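Putative alpha-galactosidase (Bacteroides fragilis, PDB 4NZJ) is probably an alpha-galactosidase that hydrolyses terminal, non-reducing alpha-D-galactose residues from alpha-D-galactosides such as galactose oligosaccharides, galactomannans and galactolipids. Local coordinates at residues A[112-117]-A[139-144]; A[118-123]-A[167-172]; A[226-231]-A[261-266]; A[273-278]-A[300-305]. One frame throughout, in Å; residues are numbered along the deposited sequence.

Contact 1 of 4, residues A[112-117]-A[139-144]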
loop_
_atom_site.group_PDB
_atom_site.type_symbol
_atom_site.label_atom_id
_atom_site.label_comp_id
_atom_site.label_asym_id
_atom_site.label_seq_id
_atom_site.Cartn_x
_atom_site.Cartn_y
_atom_site.Cartn_z
ATOM N N GLN A 112 -12.834 17.121 6.654
ATOM C CA GLN A 112 -14.260 17.052 6.975
ATOM C C GLN A 112 -15.164 17.384 5.791
ATOM O O GLN A 112 -16.379 17.531 5.966
ATOM C CB GLN A 112 -14.591 18.016 8.119
ATOM C CG GLN A 112 -13.945 17.646 9.441
ATOM C CD GLN A 112 -14.431 18.520 10.581
ATOM O OE1 GLN A 112 -15.615 18.828 10.674
ATOM N NE2 GLN A 112 -13.517 18.914 11.457
ATOM N N HIS A 113 -14.587 17.502 4.593
ATOM C CA HIS A 113 -15.332 17.961 3.426
ATOM C C HIS A 113 -15.302 16.964 2.277
ATOM O O HIS A 113 -15.393 17.347 1.114
ATOM C CB HIS A 113 -14.804 19.328 2.993
ATOM C CG HIS A 113 -15.093 20.407 3.983
ATOM N ND1 HIS A 113 -16.290 21.090 4.009
ATOM C CD2 HIS A 113 -14.357 20.898 5.010
ATOM C CE1 HIS A 113 -16.271 21.973 4.993
ATOM N NE2 HIS A 113 -15.111 21.873 5.618
ATOM N N LEU A 114 -15.194 15.682 2.603
ATOM C CA LEU A 114 -15.286 14.639 1.591
ATOM C C LEU A 114 -16.748 14.465 1.197
ATOM O O LEU A 114 -17.646 14.616 2.024
ATOM C CB LEU A 114 -14.713 13.319 2.109
ATOM C CG LEU A 114 -14.600 12.189 1.080
ATOM C CD1 LEU A 114 -13.583 12.530 0.006
ATOM C CD2 LEU A 114 -14.229 10.884 1.762
ATOM N N THR A 115 -16.982 14.176 -0.078
ATOM C CA THR A 115 -18.327 13.912 -0.586
ATOM C C THR A 115 -18.258 12.786 -1.603
ATOM O O THR A 115 -17.177 12.425 -2.067
ATOM C CB THR A 115 -18.919 15.132 -1.302
ATOM O OG1 THR A 115 -18.157 15.399 -2.487
ATOM C CG2 THR A 115 -18.917 16.370 -0.393
ATOM N N GLU A 116 -19.421 12.261 -1.969
ATOM C CA GLU A 116 -19.516 11.246 -3.017
ATOM C C GLU A 116 -18.817 11.726 -4.280
ATOM O O GLU A 116 -17.985 11.009 -4.844
ATOM C CB GLU A 116 -20.987 10.956 -3.329
ATOM C CG GLU A 116 -21.222 10.047 -4.535
ATOM C CD GLU A 116 -22.607 10.208 -5.128
ATOM O OE1 GLU A 116 -23.551 9.555 -4.645
ATOM O OE2 GLU A 116 -22.756 10.980 -6.096
ATOM N N GLU A 117 -19.160 12.938 -4.709
ATOM C CA GLU A 117 -18.608 13.512 -5.939
ATOM C C GLU A 117 -17.084 13.507 -5.922
ATOM O O GLU A 117 -16.444 13.163 -6.918
ATOM C CB GLU A 117 -19.125 14.941 -6.152
ATOM C CG GLU A 117 -18.477 15.699 -7.308
ATOM C CD GLU A 117 -18.768 15.077 -8.661
ATOM O OE1 GLU A 117 -19.791 14.374 -8.779
ATOM O OE2 GLU A 117 -17.985 15.304 -9.613
ATOM N N ILE A 139 -9.247 2.887 -2.273
ATOM C CA ILE A 139 -9.688 4.265 -2.116
ATOM C C ILE A 139 -10.381 4.322 -0.759
ATOM O O ILE A 139 -11.437 3.737 -0.572
ATOM C CB ILE A 139 -10.618 4.676 -3.270
ATOM C CG1 ILE A 139 -9.800 4.700 -4.564
ATOM C CG2 ILE A 139 -11.269 6.032 -3.016
ATOM C CD1 ILE A 139 -10.586 5.059 -5.802
ATOM N N ASN A 140 -9.749 4.995 0.194
ATOM C CA ASN A 140 -10.138 4.897 1.596
ATOM C C ASN A 140 -10.780 6.177 2.118
ATOM O O ASN A 140 -10.131 7.228 2.213
ATOM C CB ASN A 140 -8.924 4.525 2.450
ATOM C CG ASN A 140 -8.350 3.156 2.106
ATOM O OD1 ASN A 140 -8.995 2.325 1.465
ATOM N ND2 ASN A 140 -7.124 2.912 2.545
ATOM N N ILE A 141 -12.059 6.069 2.460
ATOM C CA ILE A 141 -12.794 7.117 3.148
ATOM C C ILE A 141 -12.297 7.129 4.588
ATOM O O ILE A 141 -12.182 6.077 5.224
ATOM C CB ILE A 141 -14.319 6.834 3.108
ATOM C CG1 ILE A 141 -14.815 6.872 1.662
ATOM C CG2 ILE A 141 -15.095 7.820 3.968
ATOM C CD1 ILE A 141 -16.271 6.490 1.496
ATOM N N ASP A 142 -11.995 8.316 5.096
ATOM C CA ASP A 142 -11.502 8.459 6.458
ATOM C C ASP A 142 -12.624 8.966 7.381
ATOM O O ASP A 142 -13.793 8.657 7.157
ATOM C CB ASP A 142 -10.255 9.352 6.472
ATOM C CG ASP A 142 -9.326 9.039 7.643
ATOM O OD1 ASP A 142 -8.542 8.064 7.552
ATOM O OD2 ASP A 142 -9.396 9.762 8.658
ATOM N N ASP A 143 -12.279 9.738 8.412
ATOM C CA ASP A 143 -13.218 10.124 9.471
ATOM C C ASP A 143 -14.298 11.082 8.930
ATOM O O ASP A 143 -14.126 11.703 7.878
ATOM C CB ASP A 143 -12.403 10.791 10.599
ATOM C CG ASP A 143 -13.067 10.738 11.977
ATOM O OD1 ASP A 143 -14.223 10.295 12.134
ATOM O OD2 ASP A 143 -12.371 11.168 12.931
ATOM N N PHE A 144 -15.409 11.187 9.659
ATOM C CA PHE A 144 -16.511 12.124 9.360
ATOM C C PHE A 144 -17.411 11.759 8.166
ATOM O O PHE A 144 -18.155 12.617 7.683
ATOM C CB PHE A 144 -16.020 13.570 9.168
ATOM C CG PHE A 144 -15.392 14.186 10.386
ATOM C CD1 PHE A 144 -14.028 14.078 10.606
ATOM C CD2 PHE A 144 -16.157 14.926 11.274
ATOM C CE1 PHE A 144 -13.441 14.680 11.703
ATOM C CE2 PHE A 144 -15.577 15.525 12.379
ATOM C CZ PHE A 144 -14.220 15.398 12.592
#
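Gln112 lies flat over one face of the Phe144 ring. Its CG sits 3.6 Å from the centroid of the Phe144 ring and only 5° off the ring normal, a CH-pi contact of nearly vertical geometry. Beyond CG the amide continues over the far rim of the ring: Gln112 CD is 3.7 Å from Phe144 CE2, and Gln112 NE2 lies 3.8 Å from Phe144 CZ. Amide and ring planes differ by 1°, so the carboxamide is stacked on the aromatic carbons and its OE1 and NE2 lie in a layer parallel to the ring, with neither pointing down at it. An extended chain past CG (chi2 -173°) is what carries the amide across the ring. Lys162 NZ ties the same two residues at the backbone, donating to both Gln112 O and Phe144 O.

Deeper in, the chains meet again through Leu114 CD2, which packs 3.9 Å from Ile141 CG2, the two side chains crossing at about a right angle; this part is buried, whereas Gln112 is exposed. Between Ile141 and Phe144 the chain turns by way of Asp142 and Asp143. Phe144 N reaches Asp143 OD1 at 2.9 Å, which helps to set the carboxylate, while Asp143 OD2 is hydrogen-bonded to Gly193 N and to a glycerol probably taken up from the crystallisation liquor. Asp142 OD1 forms a salt bridge with Lys218. The loop leading into helix 116-128 thus closes over the loop leaving the second barrel strand, 138-140, at the C-terminal mouth of the TIM barrel, where enzymes of this fold keep their active site.

Contact 2 of 4, residues A[118-123]-A[167-172]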
loop_
_atom_site.group_PDB
_atom_site.type_symbol
_atom_site.label_atom_id
_atom_site.label_comp_id
_atom_site.label_asym_id
_atom_site.label_seq_id
_atom_site.Cartn_x
_atom_site.Cartn_y
_atom_site.Cartn_z
ATOM N N LEU A 118 -16.504 13.884 -4.792
ATOM C CA LEU A 118 -15.055 13.988 -4.688
ATOM C C LEU A 118 -14.351 12.625 -4.648
ATOM O O LEU A 118 -13.242 12.485 -5.167
ATOM C CB LEU A 118 -14.680 14.861 -3.482
ATOM C CG LEU A 118 -15.159 16.309 -3.635
ATOM C CD1 LEU A 118 -15.054 17.067 -2.318
ATOM C CD2 LEU A 118 -14.406 17.047 -4.733
ATOM N N VAL A 119 -14.980 11.615 -4.049
ATOM C CA VAL A 119 -14.439 10.261 -4.112
ATOM C C VAL A 119 -14.439 9.764 -5.570
ATOM O O VAL A 119 -13.461 9.173 -6.028
ATOM C CB VAL A 119 -15.236 9.270 -3.244
ATOM C CG1 VAL A 119 -14.699 7.855 -3.406
ATOM C CG2 VAL A 119 -15.176 9.677 -1.778
ATOM N N LEU A 120 -15.542 9.989 -6.275
ATOM C CA LEU A 120 -15.676 9.538 -7.663
ATOM C C LEU A 120 -14.662 10.232 -8.568
ATOM O O LEU A 120 -14.058 9.593 -9.433
ATOM C CB LEU A 120 -17.097 9.761 -8.181
ATOM C CG LEU A 120 -18.099 8.622 -7.967
ATOM C CD1 LEU A 120 -17.975 7.963 -6.606
ATOM C CD2 LEU A 120 -19.518 9.103 -8.218
ATOM N N GLN A 121 -14.463 11.532 -8.357
ATOM C CA GLN A 121 -13.435 12.276 -9.094
ATOM C C GLN A 121 -12.047 11.698 -8.844
ATOM O O GLN A 121 -11.217 11.629 -9.748
ATOM C CB GLN A 121 -13.429 13.745 -8.683
ATOM C CG GLN A 121 -14.553 14.575 -9.259
ATOM C CD GLN A 121 -14.444 16.033 -8.865
ATOM O OE1 GLN A 121 -13.378 16.505 -8.461
ATOM N NE2 GLN A 121 -15.545 16.760 -8.987
ATOM N N THR A 122 -11.793 11.308 -7.604
ATOM C CA THR A 122 -10.523 10.710 -7.244
ATOM C C THR A 122 -10.317 9.372 -7.961
ATOM O O THR A 122 -9.250 9.141 -8.532
ATOM C CB THR A 122 -10.411 10.560 -5.717
ATOM O OG1 THR A 122 -10.390 11.866 -5.126
ATOM C CG2 THR A 122 -9.157 9.798 -5.331
ATOM N N ALA A 123 -11.331 8.509 -7.940
ATOM C CA ALA A 123 -11.292 7.247 -8.691
ATOM C C ALA A 123 -11.030 7.489 -10.186
ATOM O O ALA A 123 -10.176 6.833 -10.787
ATOM C CB ALA A 123 -12.591 6.475 -8.503
ATOM N N ILE A 167 -23.163 5.057 0.965
ATOM C CA ILE A 167 -21.834 4.515 0.738
ATOM C C ILE A 167 -21.863 3.436 -0.346
ATOM O O ILE A 167 -20.923 3.323 -1.133
ATOM C CB ILE A 167 -21.237 3.930 2.037
ATOM C CG1 ILE A 167 -21.125 5.013 3.123
ATOM C CG2 ILE A 167 -19.877 3.293 1.780
ATOM C CD1 ILE A 167 -20.203 6.159 2.782
ATOM N N LYS A 168 -22.929 2.643 -0.404
ATOM C CA LYS A 168 -22.996 1.573 -1.399
ATOM C C LYS A 168 -22.862 2.084 -2.832
ATOM O O LYS A 168 -22.231 1.427 -3.661
ATOM C CB LYS A 168 -24.268 0.733 -1.260
ATOM C CG LYS A 168 -24.201 -0.557 -2.074
ATOM C CD LYS A 168 -25.361 -1.492 -1.784
ATOM C CE LYS A 168 -25.175 -2.833 -2.479
ATOM N NZ LYS A 168 -24.950 -2.694 -3.948
ATOM N N TYR A 169 -23.430 3.253 -3.123
ATOM C CA TYR A 169 -23.301 3.838 -4.461
ATOM C C TYR A 169 -21.824 4.032 -4.817
ATOM O O TYR A 169 -21.383 3.714 -5.924
ATOM C CB TYR A 169 -24.052 5.169 -4.569
ATOM C CG TYR A 169 -24.040 5.718 -5.979
ATOM C CD1 TYR A 169 -22.987 6.509 -6.430
ATOM C CD2 TYR A 169 -25.064 5.419 -6.873
ATOM C CE1 TYR A 169 -22.958 6.991 -7.727
ATOM C CE2 TYR A 169 -25.042 5.896 -8.168
ATOM C CZ TYR A 169 -23.991 6.680 -8.591
ATOM O OH TYR A 169 -23.980 7.159 -9.885
ATOM N N VAL A 170 -21.065 4.563 -3.869
ATOM C CA VAL A 170 -19.637 4.790 -4.048
ATOM C C VAL A 170 -18.911 3.456 -4.254
ATOM O O VAL A 170 -18.119 3.310 -5.184
ATOM C CB VAL A 170 -19.042 5.549 -2.839
ATOM C CG1 VAL A 170 -17.535 5.694 -2.971
ATOM C CG2 VAL A 170 -19.711 6.914 -2.694
ATOM N N ALA A 171 -19.202 2.482 -3.395
ATOM C CA ALA A 171 -18.593 1.151 -3.515
ATOM C C ALA A 171 -18.841 0.548 -4.898
ATOM O O ALA A 171 -17.925 0.014 -5.534
ATOM C CB ALA A 171 -19.117 0.224 -2.434
ATOM N N ASP A 172 -20.079 0.650 -5.368
ATOM C CA ASP A 172 -20.451 0.087 -6.667
ATOM C C ASP A 172 -19.678 0.757 -7.803
ATOM O O ASP A 172 -19.187 0.079 -8.710
ATOM C CB ASP A 172 -21.953 0.232 -6.906
ATOM C CG ASP A 172 -22.792 -0.713 -6.046
ATOM O OD1 ASP A 172 -22.243 -1.631 -5.415
ATOM O OD2 ASP A 172 -24.025 -0.540 -6.019
#
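The phenol ring of Tyr169 receives Leu120 at its edge: Leu120 CD2 lies near the ring plane, 4.1 Å from Tyr169 CE1, and the two side chains cross at about a right angle. Arg165, four residues earlier and just before helix 166-176, makes a cation-pi contact with the same ring, and its salt-bridge partner Glu116 also packs against the tyrosine.

Further in, the contact is aliphatic. Val119 CG1 and Val170 CG1 touch at 3.6 Å, methyl against methyl. In both valines this branch stands opposite the backbone N (chi1 176°), which turns the two CG1 groups into the same gap between the helices. Leu120 CD1 adds a looser approach to Val170 CG1 at 4.3 Å, so that Val170 is met by two neighbouring residues of the other helix. The axes of segments 118-123 and 167-172 run almost parallel, 8° apart with a closest approach of 10.5 Å, as expected of the successive outer helices of a TIM barrel. Inward, Val119 and Ala123 rest on Ile139 of the second barrel strand, while Ile167 and Ala171 rest on Leu181 of the third.

No hydrogen bond joins the two segments. Their cohesion rests on shape and the burial of methyl groups, and the nearby charges of Glu116 and Arg165 are paired with each other beside the tyrosine ring.

Contact 3 of 4, residues A[226-231]-A[261-266]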
loop_
_atom_site.group_PDB
_atom_site.type_symbol
_atom_site.label_atom_id
_atom_site.label_comp_id
_atom_site.label_asym_id
_atom_site.label_seq_id
_atom_site.Cartn_x
_atom_site.Cartn_y
_atom_site.Cartn_z
ATOM N N VAL A 226 -5.783 3.212 27.501
ATOM C CA VAL A 226 -4.382 2.968 27.140
ATOM C C VAL A 226 -4.025 1.484 27.296
ATOM O O VAL A 226 -3.202 0.953 26.546
ATOM C CB VAL A 226 -3.429 3.847 27.989
ATOM C CG1 VAL A 226 -1.967 3.477 27.762
ATOM C CG2 VAL A 226 -3.651 5.322 27.672
ATOM N N ASP A 227 -4.670 0.831 28.258
ATOM C CA ASP A 227 -4.425 -0.567 28.628
ATOM C C ASP A 227 -4.283 -1.520 27.446
ATOM O O ASP A 227 -5.153 -1.582 26.581
ATOM C CB ASP A 227 -5.557 -1.049 29.533
ATOM C CG ASP A 227 -5.670 -0.234 30.812
ATOM O OD1 ASP A 227 -4.617 0.116 31.385
ATOM O OD2 ASP A 227 -6.807 0.056 31.239
ATOM N N ARG A 228 -3.186 -2.271 27.430
ATOM C CA ARG A 228 -2.844 -3.099 26.281
ATOM C C ARG A 228 -3.766 -4.303 26.114
ATOM O O ARG A 228 -4.148 -4.621 24.991
ATOM C CB ARG A 228 -1.392 -3.563 26.360
ATOM C CG ARG A 228 -0.980 -4.496 25.237
ATOM C CD ARG A 228 0.523 -4.505 25.081
ATOM N NE ARG A 228 1.004 -5.654 24.326
ATOM C CZ ARG A 228 2.280 -5.856 24.014
ATOM N NH1 ARG A 228 3.209 -4.974 24.371
ATOM N NH2 ARG A 228 2.630 -6.943 23.339
ATOM N N VAL A 229 -4.116 -4.984 27.205
ATOM C CA VAL A 229 -5.015 -6.142 27.085
ATOM C C VAL A 229 -6.373 -5.677 26.552
ATOM O O VAL A 229 -6.960 -6.330 25.692
ATOM C CB VAL A 229 -5.200 -6.913 28.404
ATOM C CG1 VAL A 229 -6.188 -8.064 28.224
ATOM C CG2 VAL A 229 -3.860 -7.430 28.908
ATOM N N GLU A 230 -6.847 -4.532 27.037
ATOM C CA GLU A 230 -8.102 -3.957 26.549
ATOM C C GLU A 230 -8.018 -3.630 25.062
ATOM O O GLU A 230 -8.916 -3.980 24.304
ATOM C CB GLU A 230 -8.478 -2.704 27.345
ATOM C CG GLU A 230 -9.805 -2.069 26.944
ATOM C CD GLU A 230 -11.019 -2.949 27.214
ATOM O OE1 GLU A 230 -10.946 -3.857 28.078
ATOM O OE2 GLU A 230 -12.063 -2.718 26.566
ATOM N N ALA A 231 -6.947 -2.964 24.646
ATOM C CA ALA A 231 -6.764 -2.650 23.232
ATOM C C ALA A 231 -6.821 -3.919 22.395
ATOM O O ALA A 231 -7.558 -3.992 21.415
ATOM C CB ALA A 231 -5.446 -1.926 23.002
ATOM N N PRO A 261 2.026 -3.192 18.505
ATOM C CA PRO A 261 1.065 -3.937 17.678
ATOM C C PRO A 261 1.713 -4.979 16.766
ATOM O O PRO A 261 1.065 -5.948 16.364
ATOM C CB PRO A 261 0.401 -2.834 16.845
ATOM C CG PRO A 261 1.434 -1.760 16.787
ATOM C CD PRO A 261 2.040 -1.762 18.152
ATOM N N TRP A 262 2.977 -4.774 16.424
ATOM C CA TRP A 262 3.717 -5.776 15.655
ATOM C C TRP A 262 3.773 -7.143 16.348
ATOM O O TRP A 262 3.995 -8.153 15.677
ATOM C CB TRP A 262 5.124 -5.286 15.306
ATOM C CG TRP A 262 5.872 -4.631 16.430
ATOM C CD1 TRP A 262 6.736 -5.225 17.297
ATOM C CD2 TRP A 262 5.841 -3.242 16.784
ATOM N NE1 TRP A 262 7.236 -4.297 18.182
ATOM C CE2 TRP A 262 6.700 -3.072 17.885
ATOM C CE3 TRP A 262 5.164 -2.128 16.280
ATOM C CZ2 TRP A 262 6.905 -1.827 18.487
ATOM C CZ3 TRP A 262 5.364 -0.898 16.882
ATOM C CH2 TRP A 262 6.226 -0.759 17.975
ATOM N N LYS A 263 3.562 -7.181 17.667
ATOM C CA LYS A 263 3.547 -8.439 18.420
ATOM C C LYS A 263 2.176 -9.113 18.529
ATOM O O LYS A 263 2.100 -10.271 18.925
ATOM C CB LYS A 263 4.117 -8.215 19.824
ATOM C CG LYS A 263 5.550 -7.724 19.777
ATOM C CD LYS A 263 6.231 -7.712 21.128
ATOM C CE LYS A 263 7.724 -7.486 20.940
ATOM N NZ LYS A 263 8.424 -7.202 22.220
ATOM N N TRP A 264 1.100 -8.406 18.188
ATOM C CA TRP A 264 -0.248 -8.969 18.356
ATOM C C TRP A 264 -1.292 -8.661 17.273
ATOM O O TRP A 264 -2.331 -9.324 17.230
ATOM C CB TRP A 264 -0.820 -8.552 19.716
ATOM C CG TRP A 264 -0.864 -7.064 19.964
ATOM C CD1 TRP A 264 0.032 -6.334 20.700
ATOM C CD2 TRP A 264 -1.866 -6.136 19.517
ATOM N NE1 TRP A 264 -0.346 -5.015 20.725
ATOM C CE2 TRP A 264 -1.509 -4.865 20.017
ATOM C CE3 TRP A 264 -3.036 -6.257 18.754
ATOM C CZ2 TRP A 264 -2.267 -3.718 19.759
ATOM C CZ3 TRP A 264 -3.792 -5.117 18.505
ATOM C CH2 TRP A 264 -3.398 -3.862 19.005
ATOM N N ALA A 265 -1.065 -7.666 16.424
ATOM C CA ALA A 265 -2.124 -7.220 15.509
ATOM C C ALA A 265 -2.501 -8.310 14.514
ATOM O O ALA A 265 -3.682 -8.532 14.253
ATOM C CB ALA A 265 -1.729 -5.940 14.783
ATOM N N LYS A 266 -1.507 -9.001 13.968
ATOM C CA LYS A 266 -1.800 -10.059 12.999
ATOM C C LYS A 266 -2.590 -11.181 13.664
ATOM O O LYS A 266 -3.526 -11.745 13.084
ATOM C CB LYS A 266 -0.524 -10.613 12.374
ATOM C CG LYS A 266 -0.811 -11.459 11.143
ATOM C CD LYS A 266 0.443 -12.066 10.545
ATOM C CE LYS A 266 0.103 -12.830 9.275
ATOM N NZ LYS A 266 1.308 -13.448 8.665
#
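On the TIM barrel, the start of helix 228-243, which follows the fourth strand, faces the loop that links the fifth strand, 250-254, to the sixth, 272-274. The contact is made by Arg228, at the first turn of that helix, reaching across to Lys263 and Trp264. The arginine is stretched out from CG to NE, with CG opposite the backbone N (chi1 177°), and this straight chain delivers the guanidinium to the loop. The side chains of Arg228 and Trp264 slide past each other in opposite directions, with the guanidinium and indole planes 43° apart. Arg228 NH2 comes to the edge of the Trp264 ring, near its plane, and lies 3.8 Å from Trp264 CD1; Arg228 NE is 3.9 Å from Trp264 NE1. The approach is therefore not a cation-pi stack over the ring.

Arg228 NH2 also touches Lys263 CB at 4.0 Å. The two cationic ends stay apart, Arg228 NH2 being 5.9 Å from Lys263 NZ, and each has a salt bridge to one oxygen of the Glu260 carboxylate, OE1 for the arginine and OE2 for the lysine. That shared anion probably offsets the like charges. Trp264 NE1 donates to Arg259 O, a bond that helps to hold the indole in place beside the arginine.

Trp264 takes a chi1 of 56°, which folds the ring back over its own loop, where Pro261 CA stands 3.5 Å above one face. Pro261 O accepts two backbone hydrogen bonds, from Ala265 N at 2.7 Å and from Trp264 N at 3.1 Å.

Contact 4 of 4, residues A[273-278]-A[300-305]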
loop_
_atom_site.group_PDB
_atom_site.type_symbol
_atom_site.label_atom_id
_atom_site.label_comp_id
_atom_site.label_asym_id
_atom_site.label_seq_id
_atom_site.Cartn_x
_atom_site.Cartn_y
_atom_site.Cartn_z
ATOM N N TRP A 273 -0.717 -2.673 10.504
ATOM C CA TRP A 273 -0.821 -1.972 11.773
ATOM C C TRP A 273 0.141 -0.797 11.801
ATOM O O TRP A 273 1.297 -0.912 11.409
ATOM C CB TRP A 273 -0.524 -2.913 12.945
ATOM C CG TRP A 273 0.680 -3.751 12.708
ATOM C CD1 TRP A 273 1.983 -3.417 12.959
ATOM C CD2 TRP A 273 0.704 -5.058 12.132
ATOM N NE1 TRP A 273 2.814 -4.440 12.581
ATOM C CE2 TRP A 273 2.055 -5.462 12.068
ATOM C CE3 TRP A 273 -0.287 -5.931 11.664
ATOM C CZ2 TRP A 273 2.439 -6.706 11.563
ATOM C CZ3 TRP A 273 0.096 -7.167 11.158
ATOM C CH2 TRP A 273 1.449 -7.543 11.115
ATOM N N ARG A 274 -0.355 0.342 12.266
ATOM C CA ARG A 274 0.476 1.522 12.401
ATOM C C ARG A 274 1.564 1.279 13.452
ATOM O O ARG A 274 1.293 0.768 14.542
ATOM C CB ARG A 274 -0.396 2.732 12.740
ATOM C CG ARG A 274 -1.224 3.225 11.552
ATOM C CD ARG A 274 -0.411 4.120 10.624
ATOM N NE ARG A 274 0.040 5.258 11.406
ATOM C CZ ARG A 274 -0.712 6.312 11.730
ATOM N NH1 ARG A 274 -1.944 6.463 11.247
ATOM N NH2 ARG A 274 -0.206 7.239 12.526
ATOM N N VAL A 275 2.799 1.632 13.112
ATOM C CA VAL A 275 3.934 1.454 14.016
ATOM C C VAL A 275 4.328 2.738 14.740
ATOM O O VAL A 275 5.187 2.705 15.615
ATOM C CB VAL A 275 5.182 0.879 13.297
ATOM C CG1 VAL A 275 4.873 -0.491 12.719
ATOM C CG2 VAL A 275 5.708 1.823 12.224
ATOM N N SER A 276 3.679 3.849 14.398
ATOM C CA SER A 276 4.065 5.153 14.907
ATOM C C SER A 276 2.909 6.130 14.924
ATOM O O SER A 276 1.841 5.866 14.372
ATOM C CB SER A 276 5.164 5.743 14.024
ATOM O OG SER A 276 4.641 6.188 12.772
ATOM N N GLY A 277 3.163 7.281 15.535
ATOM C CA GLY A 277 2.277 8.425 15.409
ATOM C C GLY A 277 2.260 8.928 13.978
ATOM O O GLY A 277 3.032 8.465 13.127
ATOM N N ASP A 278 1.391 9.898 13.727
ATOM C CA ASP A 278 1.130 10.377 12.379
ATOM C C ASP A 278 2.358 10.990 11.725
ATOM O O ASP A 278 3.122 11.705 12.369
ATOM C CB ASP A 278 0.009 11.422 12.398
ATOM C CG ASP A 278 -1.341 10.844 12.789
ATOM O OD1 ASP A 278 -1.501 9.605 12.862
ATOM O OD2 ASP A 278 -2.265 11.657 13.015
ATOM N N LEU A 300 11.403 6.137 9.787
ATOM C CA LEU A 300 12.407 5.139 9.382
ATOM C C LEU A 300 13.094 4.519 10.591
ATOM O O LEU A 300 13.279 3.308 10.642
ATOM C CB LEU A 300 13.470 5.749 8.467
ATOM C CG LEU A 300 13.009 6.103 7.060
ATOM C CD1 LEU A 300 14.128 6.819 6.315
ATOM C CD2 LEU A 300 12.561 4.855 6.311
ATOM N N GLU A 301 13.475 5.352 11.553
ATOM C CA GLU A 301 14.140 4.865 12.759
ATOM C C GLU A 301 13.243 3.913 13.549
ATOM O O GLU A 301 13.722 2.934 14.121
ATOM C CB GLU A 301 14.569 6.023 13.669
ATOM C CG GLU A 301 15.616 6.970 13.086
ATOM C CD GLU A 301 16.932 6.299 12.700
ATOM O OE1 GLU A 301 17.352 5.322 13.353
ATOM O OE2 GLU A 301 17.569 6.753 11.727
ATOM N N ILE A 302 11.951 4.214 13.589
ATOM C CA ILE A 302 10.985 3.381 14.301
ATOM C C ILE A 302 10.773 2.033 13.611
ATOM O O ILE A 302 10.758 0.988 14.267
ATOM C CB ILE A 302 9.634 4.117 14.482
ATOM C CG1 ILE A 302 9.820 5.312 15.429
ATOM C CG2 ILE A 302 8.559 3.167 15.010
ATOM C CD1 ILE A 302 8.657 6.286 15.433
ATOM N N ASN A 303 10.619 2.056 12.292
ATOM C CA ASN A 303 10.319 0.841 11.549
ATOM C C ASN A 303 11.533 -0.062 11.335
ATOM O O ASN A 303 11.374 -1.265 11.175
ATOM C CB ASN A 303 9.690 1.184 10.194
ATOM C CG ASN A 303 8.764 0.092 9.685
ATOM O OD1 ASN A 303 8.186 -0.659 10.467
ATOM N ND2 ASN A 303 8.607 0.009 8.359
ATOM N N ALA A 304 12.738 0.513 11.324
ATOM C CA ALA A 304 13.963 -0.250 11.001
ATOM C C ALA A 304 14.107 -1.580 11.743
ATOM O O ALA A 304 14.384 -2.597 11.110
ATOM C CB ALA A 304 15.212 0.598 11.208
ATOM N N PRO A 305 13.924 -1.590 13.079
ATOM C CA PRO A 305 14.127 -2.870 13.780
ATOM C C PRO A 305 12.931 -3.835 13.770
ATOM O O PRO A 305 12.981 -4.870 14.444
ATOM C CB PRO A 305 14.444 -2.430 15.214
ATOM C CG PRO A 305 13.723 -1.142 15.372
ATOM C CD PRO A 305 13.777 -0.467 14.026
#
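From CB, the side chain of Ile302 forks toward the turn that follows strand 272-274. Its CG2 branch, opposite the backbone N, meets Val275 twice: Ile302 CG2 lies 3.5 Å from Val275 O and 4.2 Å from Val275 CG2. The other branch runs through CG1 in an extended course (chi2 167°), and its tip, Ile302 CD1, packs 3.8 Å from Ser276 CB. One residue on, Asn303 brings its amide oxygen to the valine, OD1 lying 3.9 Å from Val275 CG2; the same oxygen has a weak hydrogen bond from Gln391 NE2.

Polar groups of the turn itself help to hold its shape. Arg274 NH2 makes a salt bridge of 2.7 Å with Asp278 OD1, in the guanidinium plane and on the anti lone pair, and also donates to Ser276 O at 3.1 Å. Ser276 OG bonds Gly277 O at 2.8 Å, directing the hydroxyl into the turn while CB meets the isoleucine.

Helix 296-303 thus packs on the loop after the sixth barrel strand without a hydrogen bond between the segments: hydrogen bonds and a salt bridge within the turn help to shape one partner, and dispersion and methyl burial join it to the other.

All four contacts belong to the TIM barrel and fall into two touching pairs. Contacts 1 and 2 share helix 116-128, their centres about 9 Å apart, and Leu114 CD1 meets Val119 CG2 at 3.7 Å where the loop contact passes into the helix pair. Contacts 3 and 4, about 15 Å apart between centres, join where Trp273 is packed by Trp262, Ala265 and Lys266. Contacts 2 and 4 lie about 31 Å apart, centre to centre, on opposite sides of the chain's centre. Contact 1 is the one beside a bound glycerol, which may mark the pocket at the barrel mouth, about 5 Å from the Phe144 side chain; its nearest atoms are about 8 Å from contact 4, and both reach the barrel sheet.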